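Local atomic coordinates of Adhesin/invasin TibA autotransporter (PDB entry 4Q1Q), a protein that mediates adhesion to and invasion of human intestinal epithelial cells and bacterial aggregation, and enhances biofilm formation, as a heptosylated autotransporter. Residues T170-G184 with T189-S203. Sequence-based numbering, arbitrary orientation.
Sequences TVLNNTGRQFVSSGG and TTINSGGGMYLYGGS. With 289 (D-glycero-alpha-D-manno-heptopyranose), chain Z; 289 (D-glycero-alpha-D-manno-heptopyranose), chain P; 289 (D-glycero-alpha-D-manno-heptopyranose), chain Q; 289 (D-glycero-alpha-D-manno-heptopyranose), chain S.
Asn192 ND2 donates to Asn173 OD1 at 2.9 Å in a nearly straight bond, the two side-chain amides almost coplanar (10° apart), and Asn173 ND2 reaches Asn154 of the preceding coil. These amides continue a backbone ladder. Strands 177-181 and 196-200 run parallel, their axes 4.7 Å apart, and together with the shorter pair 171-172 and 190-191 stack one coil of the TibA passenger on the next, through hydrogen bonds such as Gln178 N to Gly196 O and Val180 N to Tyr198 O. At the turn, Gly194 has backbone angles that suit glycine (phi 83°) and its CA lies 3.3 Å from Asn174 OD1, while its carbonyl oxygen takes the N-H of Thr175 from above the carbonyl plane.

Outside, Phe179, Tyr198 and Tyr200 form an aromatic cluster. Phe179 CE1 meets Tyr198 CD1 at 3.7 Å with the planes oblique, whereas Phe179 and Tyr200 are nearly parallel but slid apart, Phe179 CD1 lying 3.5 Å from Tyr200 CE2.

On the inward face, Leu172 CD1 packs 3.8 Å from Met197 CB (selenomethionine), and Val180 CB rests on Leu199 CD2 at 4.0 Å. With CG anti to the backbone N (chi1 -173°), the extended Gln178 chain runs alongside Met197, its NE2 hydrogen-bonded to Gln159 OE1 in the preceding coil.

Heptoses are linked to Ser181, Ser182, Ser193 and Ser203; O4 of the one on Ser193 makes weak hydrogen bonds with Asn174 OD1 and ND2, which may help to span the coils.

This is the stacking of a right-handed beta-helix: strand 158-161 precedes the pair, strand 214-217 follows it, and strands 185-187 and 203-209 close the interior around Met197.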
loop_
_atom_site.group_PDB
_atom_site.type_symbol
_atom_site.label_atom_id
_atom_site.label_comp_id
_atom_site.label_asym_id
_atom_site.label_seq_id
_atom_site.Cartn_x
_atom_site.Cartn_y
_atom_site.Cartn_z
ATOM N N THR A 170 -4.398 7.216 -0.857
ATOM C CA THR A 170 -4.952 5.881 -0.732
ATOM C C THR A 170 -6.472 5.977 -0.859
ATOM O O THR A 170 -7.095 6.923 -0.355
ATOM C CB THR A 170 -4.537 5.281 0.634
ATOM O OG1 THR A 170 -3.117 5.379 0.816
ATOM C CG2 THR A 170 -4.920 3.827 0.708
ATOM N N VAL A 171 -7.055 4.964 -1.494
ATOM C CA VAL A 171 -8.498 4.786 -1.561
ATOM C C VAL A 171 -8.896 3.495 -0.861
ATOM O O VAL A 171 -8.271 2.465 -1.102
ATOM C CB VAL A 171 -8.990 4.711 -3.019
ATOM C CG1 VAL A 171 -10.506 4.723 -3.057
ATOM C CG2 VAL A 171 -8.480 5.898 -3.824
ATOM N N LEU A 172 -9.878 3.577 0.037
ATOM C CA LEU A 172 -10.355 2.404 0.772
ATOM C C LEU A 172 -11.799 2.105 0.391
ATOM O O LEU A 172 -12.689 2.921 0.624
ATOM C CB LEU A 172 -10.322 2.579 2.292
ATOM C CG LEU A 172 -9.076 3.156 2.955
ATOM C CD1 LEU A 172 -9.206 3.223 4.473
ATOM C CD2 LEU A 172 -7.884 2.322 2.519
ATOM N N ASN A 173 -11.998 0.939 -0.211
ATOM C CA ASN A 173 -13.305 0.453 -0.641
ATOM C C ASN A 173 -13.781 -0.645 0.309
ATOM O O ASN A 173 -13.221 -0.780 1.399
ATOM C CB ASN A 173 -13.210 -0.037 -2.091
ATOM C CG ASN A 173 -12.660 1.023 -3.025
ATOM O OD1 ASN A 173 -13.180 2.137 -3.075
ATOM N ND2 ASN A 173 -11.583 0.702 -3.732
ATOM N N ASN A 174 -14.758 -1.448 -0.109
ATOM C CA ASN A 174 -15.669 -2.161 0.789
ATOM C C ASN A 174 -15.023 -3.291 1.590
ATOM O O ASN A 174 -14.696 -4.334 1.037
ATOM C CB ASN A 174 -16.876 -2.707 0.007
ATOM C CG ASN A 174 -18.060 -3.052 0.897
ATOM O OD1 ASN A 174 -18.057 -2.801 2.102
ATOM N ND2 ASN A 174 -19.099 -3.622 0.296
ATOM N N THR A 175 -14.897 -3.092 2.898
ATOM C CA THR A 175 -14.116 -3.919 3.829
ATOM C C THR A 175 -12.596 -3.836 3.617
ATOM O O THR A 175 -11.835 -4.670 4.117
ATOM C CB THR A 175 -14.554 -5.398 3.813
ATOM O OG1 THR A 175 -14.061 -6.047 2.636
ATOM C CG2 THR A 175 -16.078 -5.513 3.880
ATOM N N GLY A 176 -12.156 -2.870 2.818
ATOM C CA GLY A 176 -10.734 -2.556 2.649
ATOM C C GLY A 176 -10.224 -1.895 3.915
ATOM O O GLY A 176 -10.970 -1.146 4.536
ATOM N N ARG A 177 -8.989 -2.172 4.325
ATOM C CA ARG A 177 -8.507 -1.623 5.593
ATOM C C ARG A 177 -7.101 -1.072 5.461
ATOM O O ARG A 177 -6.228 -1.696 4.855
ATOM C CB ARG A 177 -8.524 -2.679 6.712
ATOM C CG ARG A 177 -9.929 -3.061 7.163
ATOM C CD ARG A 177 -9.873 -4.208 8.165
ATOM N NE ARG A 177 -9.562 -5.496 7.545
ATOM C CZ ARG A 177 -9.225 -6.602 8.204
ATOM N NH1 ARG A 177 -9.095 -6.599 9.520
ATOM N NH2 ARG A 177 -8.985 -7.730 7.549
ATOM N N GLN A 178 -6.915 0.064 6.130
ATOM C CA GLN A 178 -5.635 0.731 6.226
ATOM C C GLN A 178 -5.263 0.792 7.695
ATOM O O GLN A 178 -6.092 1.236 8.487
ATOM C CB GLN A 178 -5.752 2.141 5.647
ATOM C CG GLN A 178 -4.420 2.859 5.556
ATOM C CD GLN A 178 -4.542 4.310 5.112
ATOM O OE1 GLN A 178 -5.472 5.017 5.495
ATOM N NE2 GLN A 178 -3.626 4.750 4.265
ATOM N N PHE A 179 -4.076 0.294 8.038
ATOM C CA PHE A 179 -3.555 0.386 9.395
ATOM C C PHE A 179 -2.342 1.299 9.475
ATOM O O PHE A 179 -1.281 1.024 8.916
ATOM C CB PHE A 179 -3.134 -0.967 9.964
ATOM C CG PHE A 179 -4.209 -2.001 9.877
ATOM C CD1 PHE A 179 -5.351 -1.878 10.634
ATOM C CD2 PHE A 179 -4.077 -3.086 9.027
ATOM C CE1 PHE A 179 -6.337 -2.838 10.562
ATOM C CE2 PHE A 179 -5.054 -4.056 8.967
ATOM C CZ PHE A 179 -6.195 -3.924 9.727
ATOM N N VAL A 180 -2.495 2.383 10.221
ATOM C CA VAL A 180 -1.397 3.325 10.326
ATOM C C VAL A 180 -0.912 3.232 11.765
ATOM O O VAL A 180 -1.649 3.529 12.707
ATOM C CB VAL A 180 -1.828 4.749 9.924
ATOM C CG1 VAL A 180 -0.618 5.652 9.752
ATOM C CG2 VAL A 180 -2.682 4.710 8.663
ATOM N N SER A 181 0.334 2.792 11.906
ATOM C CA SER A 181 0.971 2.585 13.192
ATOM C C SER A 181 1.771 3.809 13.582
ATOM O O SER A 181 1.898 4.748 12.790
ATOM C CB SER A 181 1.925 1.396 13.139
ATOM O OG SER A 181 1.237 0.227 12.747
ATOM N N SER A 182 2.346 3.731 14.780
ATOM C CA SER A 182 3.161 4.805 15.343
ATOM C C SER A 182 4.319 5.120 14.421
ATOM O O SER A 182 5.018 4.219 13.991
ATOM C CB SER A 182 3.731 4.447 16.716
ATOM O OG SER A 182 2.703 3.987 17.580
ATOM N N GLY A 183 4.483 6.399 14.098
ATOM C CA GLY A 183 5.534 6.826 13.190
ATOM C C GLY A 183 5.109 6.613 11.748
ATOM O O GLY A 183 5.840 7.010 10.850
ATOM N N GLY A 184 3.935 6.023 11.527
ATOM C CA GLY A 184 3.353 5.904 10.193
ATOM C C GLY A 184 2.544 7.146 9.855
ATOM O O GLY A 184 2.003 7.803 10.743
ATOM N N THR A 189 -6.346 10.322 2.251
ATOM C CA THR A 189 -6.977 9.021 2.217
ATOM C C THR A 189 -8.448 9.302 1.942
ATOM O O THR A 189 -9.058 10.184 2.538
ATOM C CB THR A 189 -6.802 8.234 3.535
ATOM O OG1 THR A 189 -5.415 7.973 3.802
ATOM C CG2 THR A 189 -7.509 6.900 3.447
ATOM N N THR A 190 -9.014 8.490 1.062
ATOM C CA THR A 190 -10.427 8.516 0.742
ATOM C C THR A 190 -11.055 7.234 1.280
ATOM O O THR A 190 -10.630 6.127 0.931
ATOM C CB THR A 190 -10.601 8.647 -0.784
ATOM O OG1 THR A 190 -10.307 10.003 -1.144
ATOM C CG2 THR A 190 -12.015 8.270 -1.209
ATOM N N ILE A 191 -12.058 7.383 2.143
ATOM C CA ILE A 191 -12.644 6.179 2.727
ATOM C C ILE A 191 -14.040 6.013 2.137
ATOM O O ILE A 191 -14.958 6.730 2.512
ATOM C CB ILE A 191 -12.744 6.200 4.267
ATOM C CG1 ILE A 191 -11.431 6.623 4.934
ATOM C CG2 ILE A 191 -13.173 4.823 4.748
ATOM C CD1 ILE A 191 -11.547 6.708 6.448
ATOM N N ASN A 192 -14.193 5.062 1.223
ATOM C CA ASN A 192 -15.487 4.808 0.607
ATOM C C ASN A 192 -16.355 3.991 1.555
ATOM O O ASN A 192 -15.997 3.803 2.724
ATOM C CB ASN A 192 -15.305 4.167 -0.779
ATOM C CG ASN A 192 -14.905 5.205 -1.808
ATOM O OD1 ASN A 192 -15.397 6.332 -1.755
ATOM N ND2 ASN A 192 -13.968 4.869 -2.692
ATOM N N SER A 193 -17.517 3.591 1.046
ATOM C CA SER A 193 -18.486 2.825 1.823
ATOM C C SER A 193 -17.846 1.505 2.203
ATOM O O SER A 193 -17.224 0.877 1.367
ATOM C CB SER A 193 -19.774 2.579 1.028
ATOM O OG SER A 193 -20.809 2.031 1.832
ATOM N N GLY A 194 -17.944 1.103 3.466
ATOM C CA GLY A 194 -17.294 -0.128 3.895
ATOM C C GLY A 194 -15.820 -0.032 4.258
ATOM O O GLY A 194 -15.301 -0.961 4.871
ATOM N N GLY A 195 -15.126 1.042 3.880
ATOM C CA GLY A 195 -13.706 1.190 4.202
ATOM C C GLY A 195 -13.433 1.421 5.683
ATOM O O GLY A 195 -14.220 2.069 6.359
ATOM N N GLY A 196 -12.309 0.922 6.187
ATOM C CA GLY A 196 -11.825 1.224 7.538
ATOM C C GLY A 196 -10.380 1.689 7.613
ATOM O O GLY A 196 -9.466 0.990 7.200
HETATM N N MSE A 197 -10.160 2.885 8.147
HETATM C CA MSE A 197 -8.813 3.371 8.402
HETATM C C MSE A 197 -8.589 3.330 9.890
HETATM O O MSE A 197 -9.375 3.904 10.636
HETATM C CB MSE A 197 -8.721 4.807 7.871
HETATM C CG MSE A 197 -7.301 5.361 7.767
HETATM SE SE MSE A 197 -7.354 7.325 7.509
HETATM C CE MSE A 197 -5.459 7.601 7.046
ATOM N N TYR A 198 -7.500 2.727 10.347
ATOM C CA TYR A 198 -7.250 2.616 11.788
ATOM C C TYR A 198 -5.960 3.331 12.163
ATOM O O TYR A 198 -4.889 3.002 11.668
ATOM C CB TYR A 198 -7.143 1.157 12.257
ATOM C CG TYR A 198 -8.377 0.305 12.075
ATOM C CD1 TYR A 198 -8.800 -0.075 10.806
ATOM C CD2 TYR A 198 -9.113 -0.153 13.166
ATOM C CE1 TYR A 198 -9.927 -0.864 10.617
ATOM C CE2 TYR A 198 -10.257 -0.920 12.989
ATOM C CZ TYR A 198 -10.656 -1.277 11.710
ATOM O OH TYR A 198 -11.793 -2.011 11.481
ATOM N N LEU A 199 -6.043 4.295 13.070
ATOM C CA LEU A 199 -4.845 4.999 13.501
ATOM C C LEU A 199 -4.382 4.373 14.815
ATOM O O LEU A 199 -4.912 4.691 15.879
ATOM C CB LEU A 199 -5.143 6.495 13.612
ATOM C CG LEU A 199 -5.742 7.169 12.374
ATOM C CD1 LEU A 199 -5.777 8.683 12.556
ATOM C CD2 LEU A 199 -4.981 6.821 11.101
ATOM N N TYR A 200 -3.443 3.436 14.719
ATOM C CA TYR A 200 -2.943 2.706 15.878
ATOM C C TYR A 200 -1.676 3.382 16.357
ATOM O O TYR A 200 -0.589 2.817 16.315
ATOM C CB TYR A 200 -2.612 1.263 15.526
ATOM C CG TYR A 200 -3.795 0.365 15.282
ATOM C CD1 TYR A 200 -4.945 0.457 16.046
ATOM C CD2 TYR A 200 -3.719 -0.634 14.318
ATOM C CE1 TYR A 200 -6.007 -0.400 15.830
ATOM C CE2 TYR A 200 -4.766 -1.510 14.106
ATOM C CZ TYR A 200 -5.903 -1.392 14.874
ATOM O OH TYR A 200 -6.958 -2.244 14.657
ATOM N N GLY A 201 -1.844 4.638 16.741
ATOM C CA GLY A 201 -0.706 5.480 17.014
ATOM C C GLY A 201 -0.245 6.326 15.853
ATOM O O GLY A 201 0.610 7.177 16.069
ATOM N N GLY A 202 -0.773 6.123 14.649
ATOM C CA GLY A 202 -0.214 6.844 13.506
ATOM C C GLY A 202 -0.948 8.146 13.245
ATOM O O GLY A 202 -1.942 8.455 13.910
ATOM N N SER A 203 -0.485 8.873 12.232
ATOM C CA SER A 203 -1.044 10.159 11.837
ATOM C C SER A 203 -1.727 10.152 10.473
ATOM O O SER A 203 -1.136 9.642 9.533
ATOM C CB SER A 203 0.085 11.177 11.728
ATOM O OG SER A 203 -0.439 12.442 11.346
HETATM O O7 289 Z . -20.360 0.589 -1.921
HETATM C C7 289 Z . -20.202 -0.782 -1.534
HETATM C C6 289 Z . -21.384 -1.180 -0.666
HETATM O O6 289 Z . -21.284 -2.588 -0.436
HETATM C C5 289 Z . -21.374 -0.409 0.650
HETATM O O5 289 Z . -22.105 0.809 0.465
HETATM C C1 289 Z . -22.043 1.650 1.618
HETATM C C2 289 Z . -22.725 0.996 2.817
HETATM O O2 289 Z . -24.127 0.832 2.597
HETATM C C3 289 Z . -21.995 -0.323 3.052
HETATM O O3 289 Z . -22.596 -1.077 4.104
HETATM C C4 289 Z . -21.985 -1.195 1.805
HETATM O O4 289 Z . -21.276 -2.381 2.179
HETATM O O7 289 P . 0.153 -0.957 17.296
HETATM C C7 289 P . 1.090 -2.030 17.411
HETATM C C6 289 P . 1.979 -1.996 16.172
HETATM O O6 289 P . 2.676 -3.249 16.084
HETATM C C5 289 P . 1.206 -1.651 14.893
HETATM O O5 289 P . 2.259 -1.355 13.975
HETATM C C1 289 P . 1.801 -0.950 12.688
HETATM C C2 289 P . 1.168 -2.182 12.054
HETATM O O2 289 P . 2.015 -3.329 12.091
HETATM C C3 289 P . -0.092 -2.467 12.851
HETATM O O3 289 P . -0.725 -3.623 12.304
HETATM C C4 289 P . 0.252 -2.696 14.317
HETATM O O4 289 P . -1.043 -2.658 14.915
HETATM O O7 289 Q . 5.987 6.767 20.468
HETATM C C7 289 Q . 5.782 5.356 20.327
HETATM C C6 289 Q . 4.543 4.948 21.115
HETATM O O6 289 Q . 4.329 5.903 22.154
HETATM C C5 289 Q . 3.323 4.840 20.204
HETATM O O5 289 Q . 3.571 3.624 19.495
HETATM C C1 289 Q . 2.585 3.154 18.579
HETATM C C2 289 Q . 1.342 2.869 19.407
HETATM O O2 289 Q . 1.631 1.801 20.313
HETATM C C3 289 Q . 0.905 4.170 20.087
HETATM O O3 289 Q . -0.259 3.947 20.888
HETATM C C4 289 Q . 1.999 4.774 20.963
HETATM O O4 289 Q . 1.486 6.022 21.441
HETATM O O7 289 S . 3.518 13.086 13.941
HETATM C C7 289 S . 2.475 12.941 14.912
HETATM C C6 289 S . 1.359 13.979 14.747
HETATM O O6 289 S . 1.775 15.235 15.298
HETATM C C5 289 S . 0.862 14.100 13.301
HETATM O O5 289 S . -0.348 13.340 13.348
HETATM C C1 289 S . -1.068 13.288 12.115
HETATM C C2 289 S . -1.635 14.693 12.002
HETATM O O2 289 S . -2.178 15.161 13.246
HETATM C C3 289 S . -0.406 15.485 11.573
HETATM O O3 289 S . -0.826 16.776 11.134
HETATM C C4 289 S . 0.565 15.502 12.753
HETATM O O4 289 S . 1.741 16.151 12.273
HETATM O O HOH W 1 -3.438 7.906 2.030
#